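Long-range contacts in GTP cyclohydrolase 1 type 2 homolog (Escherichia coli, Escherichia coli O157:H7, PDB 1NMO), which is of unknown function but forms a ring-shaped hexamer with a dinuclear iron site and may take part in degrading radiation-damaged nucleotides: residues E12-A17 and L98-H103; A59-H64 and Y94-P99; P104-N109 and R224-W229; P126-G131 and R167-T172. All coordinates share one frame; numbering follows the deposited sequence.

All four contacts are largely buried, but their chemistry differs. Interactions 1 and 2 share Leu98 and Pro99 and supply ligands to one iron, Asp101 from the first and His63 from the second; their centres lie about 10 Å apart. Interaction 2 is built on parallel strand bonding in the five-stranded sheet, whereas interaction 1 combines apolar packing with a water bridge between helix ends. Interaction 3, apolar except for a glutamate at its margin, sets the loop after helix 98-102 on helix 221-233. Interaction 4 belongs to the six-stranded sheet, with its centre about 22 Å from that of interaction 2, and pairs antiparallel strands flanked by two tryptophans.

Interaction 1: E12-A17 and L98-H103; sequences EKLNSA and LPLDAH. With FE (Fe (III) ion), chain H.
The Schellman motif that ends helix 3-13 brings Leu14 and Ser16 against Pro99 of helix 98-102, the short helix whose Asp101 is an iron ligand. Pro99 points its ring at the turn: its CB lies 4.0 Å from Leu14 CB, and its CG is 3.5 Å from Ser16 OG. Leu14 has the largest share of the buried surface, just ahead of His103 and Pro99. With CG beside the backbone N (chi1 -60°), its two methyls part, CD1 meeting Leu100 CD1 at 4.0 Å and CD2 approaching His103 CG at 4.1 Å, the leucine crossing the imidazole at about a right angle. Asn15 has the positive phi (46°) of a Schellman turn, and Ser16, next in the chain, lies against the proline. Where the backbones face each other, water 1 bridges them, donating to Leu14 O at 2.8 Å and to Pro99 O at 2.9 Å. At the margin the bent Lys13 chain passes across His103, with Lys13 CE 4.1 Å from His103 CE1. The ammonium group of Lys13 forms a salt bridge with Glu105, while His103 ND1 accepts from the backbone N of Leu106 and so fixes the imidazole rotation. On the far side of helix 98-102, Asp101 OD2 binds the iron of chain H at 2.4 Å, in company with His63 and Glu219.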
loop_
_atom_site.group_PDB
_atom_site.type_symbol
_atom_site.label_atom_id
_atom_site.label_comp_id
_atom_site.label_asym_id
_atom_site.label_seq_id
_atom_site.Cartn_x
_atom_site.Cartn_y
_atom_site.Cartn_z
ATOM N N GLU A 12 -48.983 12.959 -6.914
ATOM C CA GLU A 12 -50.061 12.571 -5.980
ATOM C C GLU A 12 -49.665 11.473 -4.998
ATOM O O GLU A 12 -50.073 11.524 -3.840
ATOM C CB GLU A 12 -51.358 12.187 -6.727
ATOM C CG GLU A 12 -52.160 13.490 -7.105
ATOM C CD GLU A 12 -53.077 13.291 -8.329
ATOM O OE1 GLU A 12 -53.376 12.098 -8.662
ATOM O OE2 GLU A 12 -53.516 14.323 -8.941
ATOM N N LYS A 13 -48.845 10.520 -5.436
ATOM C CA LYS A 13 -48.414 9.432 -4.539
ATOM C C LYS A 13 -47.535 9.960 -3.407
ATOM O O LYS A 13 -47.699 9.618 -2.231
ATOM C CB LYS A 13 -47.687 8.364 -5.349
ATOM C CG LYS A 13 -47.102 7.145 -4.538
ATOM C CD LYS A 13 -48.137 6.371 -3.687
ATOM C CE LYS A 13 -47.563 5.074 -3.090
ATOM N NZ LYS A 13 -48.613 4.156 -2.320
ATOM N N LEU A 14 -46.622 10.847 -3.729
ATOM C CA LEU A 14 -45.765 11.371 -2.687
ATOM C C LEU A 14 -46.388 12.519 -1.961
ATOM O O LEU A 14 -45.758 13.090 -1.080
ATOM C CB LEU A 14 -44.434 11.811 -3.296
ATOM C CG LEU A 14 -43.609 10.745 -4.006
ATOM C CD1 LEU A 14 -42.206 11.275 -4.257
ATOM C CD2 LEU A 14 -43.520 9.489 -3.177
ATOM N N ASN A 15 -47.626 12.868 -2.316
ATOM C CA ASN A 15 -48.287 14.051 -1.699
ATOM C C ASN A 15 -47.260 15.176 -1.715
ATOM O O ASN A 15 -47.026 15.859 -0.725
ATOM C CB ASN A 15 -48.749 13.711 -0.277
ATOM C CG ASN A 15 -49.819 12.589 -0.291
ATOM O OD1 ASN A 15 -50.930 12.770 -0.857
ATOM N ND2 ASN A 15 -49.482 11.414 0.289
ATOM N N SER A 16 -46.666 15.368 -2.892
ATOM C CA SER A 16 -45.623 16.356 -3.076
ATOM C C SER A 16 -46.043 17.826 -2.950
ATOM O O SER A 16 -45.385 18.616 -2.292
ATOM C CB SER A 16 -44.958 16.117 -4.429
ATOM O OG SER A 16 -43.888 17.040 -4.631
ATOM N N ALA A 17 -47.128 18.201 -3.600
ATOM C CA ALA A 17 -47.537 19.601 -3.568
ATOM C C ALA A 17 -47.574 20.291 -2.193
ATOM O O ALA A 17 -47.159 21.471 -2.058
ATOM C CB ALA A 17 -48.912 19.741 -4.280
ATOM N N LEU A 98 -37.733 16.697 -0.671
ATOM C CA LEU A 98 -38.321 16.266 0.619
ATOM C C LEU A 98 -39.427 15.225 0.549
ATOM O O LEU A 98 -39.481 14.252 1.381
ATOM C CB LEU A 98 -38.742 17.489 1.466
ATOM C CG LEU A 98 -37.489 18.390 1.712
ATOM C CD1 LEU A 98 -37.847 19.642 2.537
ATOM C CD2 LEU A 98 -36.406 17.629 2.444
ATOM N N PRO A 99 -40.315 15.344 -0.445
ATOM C CA PRO A 99 -41.361 14.309 -0.464
ATOM C C PRO A 99 -40.766 12.913 -0.522
ATOM O O PRO A 99 -41.322 11.934 0.056
ATOM C CB PRO A 99 -42.191 14.662 -1.708
ATOM C CG PRO A 99 -42.032 16.196 -1.778
ATOM C CD PRO A 99 -40.524 16.332 -1.508
ATOM N N LEU A 100 -39.623 12.775 -1.188
ATOM C CA LEU A 100 -39.021 11.411 -1.292
ATOM C C LEU A 100 -38.232 11.034 -0.023
ATOM O O LEU A 100 -37.779 9.908 0.126
ATOM C CB LEU A 100 -38.176 11.294 -2.580
ATOM C CG LEU A 100 -37.818 9.862 -3.054
ATOM C CD1 LEU A 100 -39.075 8.996 -3.230
ATOM C CD2 LEU A 100 -37.229 10.032 -4.461
ATOM N N ASP A 101 -38.052 11.979 0.885
ATOM C CA ASP A 101 -37.437 11.656 2.180
ATOM C C ASP A 101 -38.554 11.235 3.148
ATOM O O ASP A 101 -38.477 10.191 3.789
ATOM C CB ASP A 101 -36.691 12.883 2.792
ATOM C CG ASP A 101 -35.366 13.128 2.124
ATOM O OD1 ASP A 101 -34.650 12.117 1.934
ATOM O OD2 ASP A 101 -35.042 14.285 1.748
ATOM N N ALA A 102 -39.603 12.069 3.220
ATOM C CA ALA A 102 -40.734 11.858 4.133
ATOM C C ALA A 102 -41.774 10.755 3.862
ATOM O O ALA A 102 -42.261 10.163 4.796
ATOM C CB ALA A 102 -41.459 13.188 4.362
ATOM N N HIS A 103 -42.112 10.414 2.633
ATOM C CA HIS A 103 -43.155 9.360 2.472
ATOM C C HIS A 103 -43.055 8.123 3.418
ATOM O O HIS A 103 -42.083 7.371 3.393
ATOM C CB HIS A 103 -43.217 8.915 1.000
ATOM C CG HIS A 103 -44.502 8.262 0.630
ATOM N ND1 HIS A 103 -44.626 6.886 0.481
ATOM C CD2 HIS A 103 -45.760 8.769 0.541
ATOM C CE1 HIS A 103 -45.900 6.577 0.326
ATOM N NE2 HIS A 103 -46.610 7.702 0.362
HETATM FE FE FE H . -32.655 13.850 1.510
HETATM O O HOH W 1 -44.027 12.305 0.958
HETATM O O HOH W 2 -32.629 14.545 3.780
#

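Interaction 2: A59-H64 and Y94-P99; sequences AVIVHH and YGWHLP. With FE (Fe (III) ion), chain G; FE (Fe (III) ion), chain H.
Tyr94 pairs with Ile61 in a parallel beta bridge, where strands 59-62 and 92-95 of a beta-alpha-beta unit run side by side. The tyrosine N donates to Val60 O at 2.8 Å in a nearly straight bond (172°), and its O accepts from Val62 N at 3.1 Å with a more bent geometry (136°). Its ring turns an edge to Ala59, whose CB is 3.7 Å from Tyr94 CE1; the hydroxyl is hydrogen-bonded to the backbone O of Asn3. Gly95 follows as the bridge partner of Val62. At Trp96 the N donates to Val62 O, extending the ladder one residue beyond the strand. The indole presents its edge to Ile61, with Trp96 CZ3 3.8 Å from Ile61 CG2, while NE1 bonds to Asn11. Trp96 O then accepts from His63 ND1 at 3.1 Å, in the carbonyl plane and close to the imidazole plane. The CB of His63 points away from strand 92-95, but CG anti to the backbone N (chi1 -180°) carries the ring back to that carbonyl. His97 comes last: its ring lies near parallel to that of His63 but slid aside, and Asp21 holds its ND1. His63 NE2 binds the iron of chain H at 2.5 Å, His64 NE2 that of chain G at 2.1 Å. Since the ND1-H of His63 is hydrogen-bonded to Trp96 O, NE2 is left with its lone pair for the iron, making that carbonyl a second-shell group that would restrain the ring's rotation.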
loop_
_atom_site.group_PDB
_atom_site.type_symbol
_atom_site.label_atom_id
_atom_site.label_comp_id
_atom_site.label_asym_id
_atom_site.label_seq_id
_atom_site.Cartn_x
_atom_site.Cartn_y
_atom_site.Cartn_z
ATOM N N ALA A 59 -36.790 9.199 -19.687
ATOM C CA ALA A 59 -36.846 10.094 -18.537
ATOM C C ALA A 59 -35.788 9.711 -17.539
ATOM O O ALA A 59 -35.299 8.579 -17.522
ATOM C CB ALA A 59 -38.172 10.019 -17.880
ATOM N N VAL A 60 -35.463 10.662 -16.681
ATOM C CA VAL A 60 -34.550 10.388 -15.583
ATOM C C VAL A 60 -35.258 10.868 -14.344
ATOM O O VAL A 60 -35.849 11.955 -14.365
ATOM C CB VAL A 60 -33.258 11.165 -15.704
ATOM C CG1 VAL A 60 -32.394 11.019 -14.417
ATOM C CG2 VAL A 60 -32.538 10.576 -16.816
ATOM N N ILE A 61 -35.279 10.033 -13.297
ATOM C CA ILE A 61 -35.905 10.449 -12.050
ATOM C C ILE A 61 -34.840 10.349 -10.924
ATOM O O ILE A 61 -34.086 9.357 -10.852
ATOM C CB ILE A 61 -37.130 9.594 -11.719
ATOM C CG1 ILE A 61 -38.147 9.633 -12.873
ATOM C CG2 ILE A 61 -37.706 10.133 -10.417
ATOM C CD1 ILE A 61 -39.479 8.892 -12.616
ATOM N N VAL A 62 -34.767 11.374 -10.065
ATOM C CA VAL A 62 -33.744 11.445 -9.041
ATOM C C VAL A 62 -34.191 12.052 -7.737
ATOM O O VAL A 62 -35.285 12.604 -7.683
ATOM C CB VAL A 62 -32.551 12.337 -9.496
ATOM C CG1 VAL A 62 -31.845 11.750 -10.702
ATOM C CG2 VAL A 62 -33.025 13.706 -9.788
ATOM N N HIS A 63 -33.382 11.872 -6.672
ATOM C CA HIS A 63 -33.683 12.493 -5.398
ATOM C C HIS A 63 -33.146 13.934 -5.400
ATOM O O HIS A 63 -33.768 14.809 -4.793
ATOM C CB HIS A 63 -33.054 11.747 -4.268
ATOM C CG HIS A 63 -33.330 12.327 -2.907
ATOM N ND1 HIS A 63 -34.542 12.905 -2.553
ATOM C CD2 HIS A 63 -32.530 12.414 -1.804
ATOM C CE1 HIS A 63 -34.465 13.331 -1.295
ATOM N NE2 HIS A 63 -33.252 13.052 -0.816
ATOM N N HIS A 64 -31.994 14.156 -6.070
ATOM C CA HIS A 64 -31.337 15.472 -6.187
ATOM C C HIS A 64 -31.217 15.956 -7.652
ATOM O O HIS A 64 -30.312 15.560 -8.416
ATOM C CB HIS A 64 -29.920 15.437 -5.625
ATOM C CG HIS A 64 -29.830 15.057 -4.188
ATOM N ND1 HIS A 64 -29.380 13.821 -3.779
ATOM C CD2 HIS A 64 -30.110 15.754 -3.061
ATOM C CE1 HIS A 64 -29.374 13.777 -2.463
ATOM N NE2 HIS A 64 -29.808 14.934 -2.002
ATOM N N TYR A 94 -36.950 14.477 -13.935
ATOM C CA TYR A 94 -37.885 14.758 -12.836
ATOM C C TYR A 94 -36.992 14.543 -11.633
ATOM O O TYR A 94 -36.033 13.733 -11.721
ATOM C CB TYR A 94 -39.000 13.701 -12.707
ATOM C CG TYR A 94 -39.910 13.458 -13.925
ATOM C CD1 TYR A 94 -39.442 12.812 -15.032
ATOM C CD2 TYR A 94 -41.252 13.865 -13.915
ATOM C CE1 TYR A 94 -40.278 12.540 -16.136
ATOM C CE2 TYR A 94 -42.107 13.621 -15.016
ATOM C CZ TYR A 94 -41.613 12.947 -16.110
ATOM O OH TYR A 94 -42.480 12.623 -17.156
ATOM N N GLY A 95 -37.290 15.261 -10.537
ATOM C CA GLY A 95 -36.617 15.123 -9.244
ATOM C C GLY A 95 -37.680 15.330 -8.125
ATOM O O GLY A 95 -38.619 16.132 -8.311
ATOM N N TRP A 96 -37.616 14.575 -7.013
ATOM C CA TRP A 96 -38.467 14.775 -5.848
ATOM C C TRP A 96 -37.523 14.806 -4.641
ATOM O O TRP A 96 -36.893 13.801 -4.302
ATOM C CB TRP A 96 -39.481 13.655 -5.664
ATOM C CG TRP A 96 -40.698 13.885 -6.481
ATOM C CD1 TRP A 96 -41.780 14.628 -6.132
ATOM C CD2 TRP A 96 -40.913 13.486 -7.851
ATOM N NE1 TRP A 96 -42.649 14.731 -7.180
ATOM C CE2 TRP A 96 -42.147 14.040 -8.252
ATOM C CE3 TRP A 96 -40.174 12.704 -8.778
ATOM C CZ2 TRP A 96 -42.664 13.860 -9.525
ATOM C CZ3 TRP A 96 -40.670 12.517 -10.038
ATOM C CH2 TRP A 96 -41.923 13.102 -10.413
ATOM N N HIS A 97 -37.418 15.954 -3.977
ATOM C CA HIS A 97 -36.542 16.102 -2.820
ATOM C C HIS A 97 -37.294 15.745 -1.506
ATOM O O HIS A 97 -37.550 14.562 -1.279
ATOM C CB HIS A 97 -35.966 17.528 -2.801
ATOM C CG HIS A 97 -34.886 17.753 -1.788
ATOM N ND1 HIS A 97 -34.937 18.787 -0.867
ATOM C CD2 HIS A 97 -33.756 17.053 -1.505
ATOM C CE1 HIS A 97 -33.893 18.708 -0.054
ATOM N NE2 HIS A 97 -33.158 17.668 -0.418
ATOM N N LEU A 98 -37.733 16.697 -0.671
ATOM C CA LEU A 98 -38.321 16.266 0.619
ATOM C C LEU A 98 -39.427 15.225 0.549
ATOM O O LEU A 98 -39.481 14.252 1.381
ATOM C CB LEU A 98 -38.742 17.489 1.466
ATOM C CG LEU A 98 -37.489 18.390 1.712
ATOM C CD1 LEU A 98 -37.847 19.642 2.537
ATOM C CD2 LEU A 98 -36.406 17.629 2.444
ATOM N N PRO A 99 -40.315 15.344 -0.445
ATOM C CA PRO A 99 -41.361 14.309 -0.464
ATOM C C PRO A 99 -40.766 12.913 -0.522
ATOM O O PRO A 99 -41.322 11.934 0.056
ATOM C CB PRO A 99 -42.191 14.662 -1.708
ATOM C CG PRO A 99 -42.032 16.196 -1.778
ATOM C CD PRO A 99 -40.524 16.332 -1.508
HETATM FE FE FE G . -29.896 14.432 0.071
HETATM FE FE FE H . -32.655 13.850 1.510
HETATM O O HOH W 2 -32.629 14.545 3.780
#

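Interaction 3: P104-N109 and R224-W229; sequences PELGNN and RALSEW
Leu106 and Ala225 bring their backbones closest, with CA atoms 5.5 Å apart, where the loop joining helices 98-102 and 108-116 meets the side of helix 221-233. This is loop-on-helix packing just ahead of a helix start: Gly107, next after Leu106, occupies the N-cap position of helix 108-116. Only about 205 Å² of surface is buried, and Leu106 alone accounts for nearly half of it. Leu106 points at the helix and touches residues on successive turns. Its carbonyl O rests 3.8 Å from Ala225 CB, and its CD1 stands 4.4 Å from the same methyl carbon. The other branch goes further along the helix: Leu106 CD2 is 4.3 Å from Leu226 CD1 and lies over one face of the Trp229 indole, displaced toward the rim. The leucine's chi2 of 15° is close to eclipsed, an unfavourable torsion that should be read with some caution. Trp229 turns its ring to the loop with CG anti to the backbone N (chi1 -177°). From helix 3-13, Lys13, the salt-bridge partner of Glu105, packs on both Leu106 and Trp229. The extended Glu105 chain runs along the margin of the contact, crossing the indole at about a right angle. Its carboxylate plane stands 79° from the ring plane, with Glu105 OE2 4.2 Å from Trp229 CD1.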
loop_
_atom_site.group_PDB
_atom_site.type_symbol
_atom_site.label_atom_id
_atom_site.label_comp_id
_atom_site.label_asym_id
_atom_site.label_seq_id
_atom_site.Cartn_x
_atom_site.Cartn_y
_atom_site.Cartn_z
ATOM N N PRO A 104 -44.116 7.830 4.190
ATOM C CA PRO A 104 -44.004 6.682 5.107
ATOM C C PRO A 104 -43.737 5.286 4.505
ATOM O O PRO A 104 -43.343 4.331 5.195
ATOM C CB PRO A 104 -45.327 6.710 5.868
ATOM C CG PRO A 104 -45.942 8.121 5.616
ATOM C CD PRO A 104 -45.501 8.346 4.150
ATOM N N GLU A 105 -43.983 5.133 3.221
ATOM C CA GLU A 105 -43.829 3.832 2.633
ATOM C C GLU A 105 -42.587 3.766 1.778
ATOM O O GLU A 105 -41.748 2.887 1.938
ATOM C CB GLU A 105 -45.058 3.547 1.763
ATOM C CG GLU A 105 -44.816 2.419 0.772
ATOM C CD GLU A 105 -45.928 2.240 -0.258
ATOM O OE1 GLU A 105 -46.981 2.961 -0.200
ATOM O OE2 GLU A 105 -45.741 1.345 -1.134
ATOM N N LEU A 106 -42.470 4.745 0.885
ATOM C CA LEU A 106 -41.405 4.861 -0.138
ATOM C C LEU A 106 -40.203 5.727 0.248
ATOM O O LEU A 106 -39.131 5.642 -0.363
ATOM C CB LEU A 106 -42.066 5.472 -1.413
ATOM C CG LEU A 106 -42.727 4.613 -2.532
ATOM C CD1 LEU A 106 -43.002 3.198 -2.152
ATOM C CD2 LEU A 106 -43.926 5.333 -3.076
ATOM N N GLY A 107 -40.395 6.590 1.222
ATOM C CA GLY A 107 -39.343 7.510 1.625
ATOM C C GLY A 107 -37.973 7.010 2.043
ATOM O O GLY A 107 -37.896 5.874 2.505
ATOM N N ASN A 108 -36.917 7.859 1.915
ATOM C CA ASN A 108 -35.560 7.487 2.281
ATOM C C ASN A 108 -35.594 7.114 3.763
ATOM O O ASN A 108 -35.002 6.152 4.158
ATOM C CB ASN A 108 -34.549 8.636 2.108
ATOM C CG ASN A 108 -34.275 9.026 0.628
ATOM O OD1 ASN A 108 -34.095 8.167 -0.275
ATOM N ND2 ASN A 108 -34.190 10.352 0.390
ATOM N N ASN A 109 -36.250 7.921 4.572
ATOM C CA ASN A 109 -36.351 7.651 5.999
ATOM C C ASN A 109 -36.960 6.266 6.328
ATOM O O ASN A 109 -36.386 5.501 7.150
ATOM C CB ASN A 109 -37.185 8.760 6.681
ATOM C CG ASN A 109 -36.340 9.981 7.013
ATOM O OD1 ASN A 109 -35.114 9.852 7.107
ATOM N ND2 ASN A 109 -36.988 11.192 7.223
ATOM N N ARG A 224 -34.936 4.103 -5.042
ATOM C CA ARG A 224 -34.978 2.699 -5.400
ATOM C C ARG A 224 -36.395 2.205 -5.128
ATOM O O ARG A 224 -37.048 1.635 -5.995
ATOM C CB ARG A 224 -33.941 1.848 -4.593
ATOM C CG ARG A 224 -33.921 0.311 -5.100
ATOM C CD ARG A 224 -32.610 -0.461 -4.643
ATOM N NE ARG A 224 -32.417 -0.151 -3.258
ATOM C CZ ARG A 224 -31.292 0.136 -2.638
ATOM N NH1 ARG A 224 -30.134 0.149 -3.283
ATOM N NH2 ARG A 224 -31.408 0.442 -1.331
ATOM N N ALA A 225 -36.905 2.445 -3.929
ATOM C CA ALA A 225 -38.251 1.952 -3.656
ATOM C C ALA A 225 -39.243 2.508 -4.677
ATOM O O ALA A 225 -40.061 1.758 -5.190
ATOM C CB ALA A 225 -38.694 2.332 -2.237
ATOM N N LEU A 226 -39.144 3.796 -5.011
ATOM C CA LEU A 226 -40.100 4.389 -5.933
ATOM C C LEU A 226 -40.000 3.762 -7.307
ATOM O O LEU A 226 -41.003 3.524 -8.001
ATOM C CB LEU A 226 -39.885 5.927 -5.961
ATOM C CG LEU A 226 -40.645 6.708 -7.061
ATOM C CD1 LEU A 226 -42.141 6.766 -6.724
ATOM C CD2 LEU A 226 -40.093 8.135 -7.160
ATOM N N SER A 227 -38.783 3.427 -7.707
ATOM C CA SER A 227 -38.576 2.819 -9.051
ATOM C C SER A 227 -39.279 1.465 -9.143
ATOM O O SER A 227 -39.796 1.117 -10.206
ATOM C CB SER A 227 -37.076 2.625 -9.349
ATOM O OG SER A 227 -36.387 3.856 -9.249
ATOM N N GLU A 228 -39.299 0.709 -8.027
ATOM C CA GLU A 228 -39.967 -0.619 -7.995
ATOM C C GLU A 228 -41.445 -0.330 -7.963
ATOM O O GLU A 228 -42.233 -0.967 -8.640
ATOM C CB GLU A 228 -39.566 -1.380 -6.734
ATOM C CG GLU A 228 -38.094 -1.753 -6.748
ATOM C CD GLU A 228 -37.550 -2.142 -5.363
ATOM O OE1 GLU A 228 -38.156 -1.660 -4.316
ATOM O OE2 GLU A 228 -36.508 -2.909 -5.343
ATOM N N TRP A 229 -41.838 0.665 -7.195
ATOM C CA TRP A 229 -43.257 0.981 -7.159
ATOM C C TRP A 229 -43.713 1.327 -8.581
ATOM O O TRP A 229 -44.840 1.004 -8.996
ATOM C CB TRP A 229 -43.519 2.214 -6.287
ATOM C CG TRP A 229 -44.964 2.557 -6.138
ATOM C CD1 TRP A 229 -45.860 2.003 -5.239
ATOM C CD2 TRP A 229 -45.719 3.516 -6.915
ATOM N NE1 TRP A 229 -47.133 2.576 -5.417
ATOM C CE2 TRP A 229 -47.061 3.494 -6.438
ATOM C CE3 TRP A 229 -45.393 4.382 -7.974
ATOM C CZ2 TRP A 229 -48.066 4.314 -6.985
ATOM C CZ3 TRP A 229 -46.400 5.206 -8.536
ATOM C CH2 TRP A 229 -47.724 5.161 -8.035
#

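Interaction 4: P126-G131 and R167-T172; sequences PLVPWG and RVAWCT
Trp130 and Arg167 lie flat group over flat group, their planes 30° apart, with Trp130 CZ3 3.5 Å above the centre of the Arg167 guanidinium. A bend at chi3 (-65°) folds the arginine tip back over the indole, while Arg167 NH2 has a long, weak ion pair with Glu132. The second tryptophan meets its neighbour differently: Pro129 crosses Trp170 at about a right angle, and Pro129 CG lies over the Trp170 face, a CH-pi arrangement that is doubtful because the modelled carbons are too close. The Trp170 NE1 bonds to Asn109 O. Both indoles flank one antiparallel strand pair, 128-131 with 167-170, in the six-stranded sheet. Trp130 and Ala169 form a non-hydrogen-bonded pair, with their CB atoms 4.0 Å apart. Gly131 and Val168 form the hydrogen-bonded pair: Val168 N donates to Gly131 O at 2.7 Å, and Gly131 N donates to Val168 O at 2.9 Å. One more rung, Trp170 N to Pro129 O, is longer at 3.3 Å. The Trp170 ring edge comes beside the glycine backbone, where Trp170 CZ3 is 3.6 Å from Gly131 N. Beyond the strands, Leu127 CB packs 4.1 Å from Cys171 SG.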
loop_
_atom_site.group_PDB
_atom_site.type_symbol
_atom_site.label_atom_id
_atom_site.label_comp_id
_atom_site.label_asym_id
_atom_site.label_seq_id
_atom_site.Cartn_x
_atom_site.Cartn_y
_atom_site.Cartn_z
ATOM N N PRO A 126 -40.846 16.758 11.518
ATOM C CA PRO A 126 -41.102 16.340 10.147
ATOM C C PRO A 126 -40.081 15.370 9.438
ATOM O O PRO A 126 -40.452 14.261 8.882
ATOM C CB PRO A 126 -41.287 17.713 9.439
ATOM C CG PRO A 126 -42.110 18.482 10.434
ATOM C CD PRO A 126 -41.219 18.173 11.718
ATOM N N LEU A 127 -38.809 15.705 9.403
ATOM C CA LEU A 127 -37.967 14.733 8.705
ATOM C C LEU A 127 -37.157 13.847 9.638
ATOM O O LEU A 127 -36.090 13.323 9.225
ATOM C CB LEU A 127 -36.979 15.502 7.848
ATOM C CG LEU A 127 -37.665 16.335 6.744
ATOM C CD1 LEU A 127 -36.724 17.476 6.326
ATOM C CD2 LEU A 127 -38.001 15.386 5.513
ATOM N N VAL A 128 -37.659 13.672 10.875
ATOM C CA VAL A 128 -36.952 12.938 11.887
ATOM C C VAL A 128 -37.775 11.921 12.608
ATOM O O VAL A 128 -38.304 12.216 13.658
ATOM C CB VAL A 128 -36.423 13.912 12.957
ATOM C CG1 VAL A 128 -35.431 13.229 13.822
ATOM C CG2 VAL A 128 -35.764 15.067 12.305
ATOM N N PRO A 129 -37.887 10.694 12.086
ATOM C CA PRO A 129 -38.670 9.638 12.741
ATOM C C PRO A 129 -37.885 9.060 13.864
ATOM O O PRO A 129 -36.671 9.328 13.951
ATOM C CB PRO A 129 -38.874 8.623 11.631
ATOM C CG PRO A 129 -37.635 8.847 10.780
ATOM C CD PRO A 129 -37.583 10.343 10.696
ATOM N N TRP A 130 -38.555 8.340 14.777
ATOM C CA TRP A 130 -37.804 7.665 15.843
ATOM C C TRP A 130 -38.413 6.277 15.992
ATOM O O TRP A 130 -39.491 6.014 15.487
ATOM C CB TRP A 130 -37.881 8.386 17.201
ATOM C CG TRP A 130 -39.265 8.320 17.888
ATOM C CD1 TRP A 130 -40.281 9.245 17.786
ATOM C CD2 TRP A 130 -39.742 7.304 18.793
ATOM N NE1 TRP A 130 -41.352 8.866 18.566
ATOM C CE2 TRP A 130 -41.044 7.686 19.202
ATOM C CE3 TRP A 130 -39.193 6.104 19.307
ATOM C CZ2 TRP A 130 -41.809 6.923 20.115
ATOM C CZ3 TRP A 130 -39.993 5.323 20.252
ATOM C CH2 TRP A 130 -41.255 5.752 20.627
ATOM N N GLY A 131 -37.703 5.382 16.639
ATOM C CA GLY A 131 -38.251 4.056 16.871
ATOM C C GLY A 131 -37.228 3.205 17.614
ATOM O O GLY A 131 -36.325 3.766 18.278
ATOM N N ARG A 167 -33.491 2.585 21.427
ATOM C CA ARG A 167 -34.304 3.651 20.830
ATOM C C ARG A 167 -33.399 4.494 19.974
ATOM O O ARG A 167 -32.332 4.917 20.405
ATOM C CB ARG A 167 -34.985 4.466 21.975
ATOM C CG ARG A 167 -35.745 5.711 21.550
ATOM C CD ARG A 167 -36.462 6.325 22.812
ATOM N NE ARG A 167 -37.454 5.335 23.237
ATOM C CZ ARG A 167 -38.712 5.620 23.553
ATOM N NH1 ARG A 167 -39.126 6.892 23.520
ATOM N NH2 ARG A 167 -39.578 4.608 23.797
ATOM N N VAL A 168 -33.827 4.747 18.756
ATOM C CA VAL A 168 -33.024 5.463 17.763
ATOM C C VAL A 168 -33.795 6.571 17.015
ATOM O O VAL A 168 -35.044 6.572 17.014
ATOM C CB VAL A 168 -32.603 4.413 16.733
ATOM C CG1 VAL A 168 -31.868 5.048 15.622
ATOM C CG2 VAL A 168 -31.728 3.396 17.409
ATOM N N ALA A 169 -33.116 7.574 16.449
ATOM C CA ALA A 169 -33.922 8.491 15.618
ATOM C C ALA A 169 -32.981 8.686 14.419
ATOM O O ALA A 169 -31.798 8.358 14.521
ATOM C CB ALA A 169 -34.260 9.813 16.323
ATOM N N TRP A 170 -33.440 9.215 13.294
ATOM C CA TRP A 170 -32.533 9.293 12.187
ATOM C C TRP A 170 -33.060 10.255 11.189
ATOM O O TRP A 170 -34.239 10.614 11.268
ATOM C CB TRP A 170 -32.429 7.914 11.553
ATOM C CG TRP A 170 -33.716 7.353 10.969
ATOM C CD1 TRP A 170 -34.152 7.449 9.687
ATOM C CD2 TRP A 170 -34.752 6.632 11.686
ATOM N NE1 TRP A 170 -35.392 6.844 9.548
ATOM C CE2 TRP A 170 -35.779 6.333 10.753
ATOM C CE3 TRP A 170 -34.905 6.213 13.035
ATOM C CZ2 TRP A 170 -36.942 5.624 11.115
ATOM C CZ3 TRP A 170 -36.076 5.507 13.414
ATOM C CH2 TRP A 170 -37.067 5.226 12.458
ATOM N N CYS A 171 -32.210 10.690 10.264
ATOM C CA CYS A 171 -32.665 11.553 9.163
ATOM C C CYS A 171 -31.666 11.206 8.087
ATOM O O CYS A 171 -30.506 11.358 8.350
ATOM C CB CYS A 171 -32.565 13.063 9.478
ATOM S SG CYS A 171 -33.160 14.055 8.040
ATOM N N THR A 172 -32.072 10.723 6.908
ATOM C CA THR A 172 -31.078 10.404 5.921
ATOM C C THR A 172 -30.408 11.707 5.293
ATOM O O THR A 172 -30.923 12.800 5.390
ATOM C CB THR A 172 -31.685 9.614 4.745
ATOM O OG1 THR A 172 -32.567 10.504 4.039
ATOM C CG2 THR A 172 -32.381 8.288 5.204
#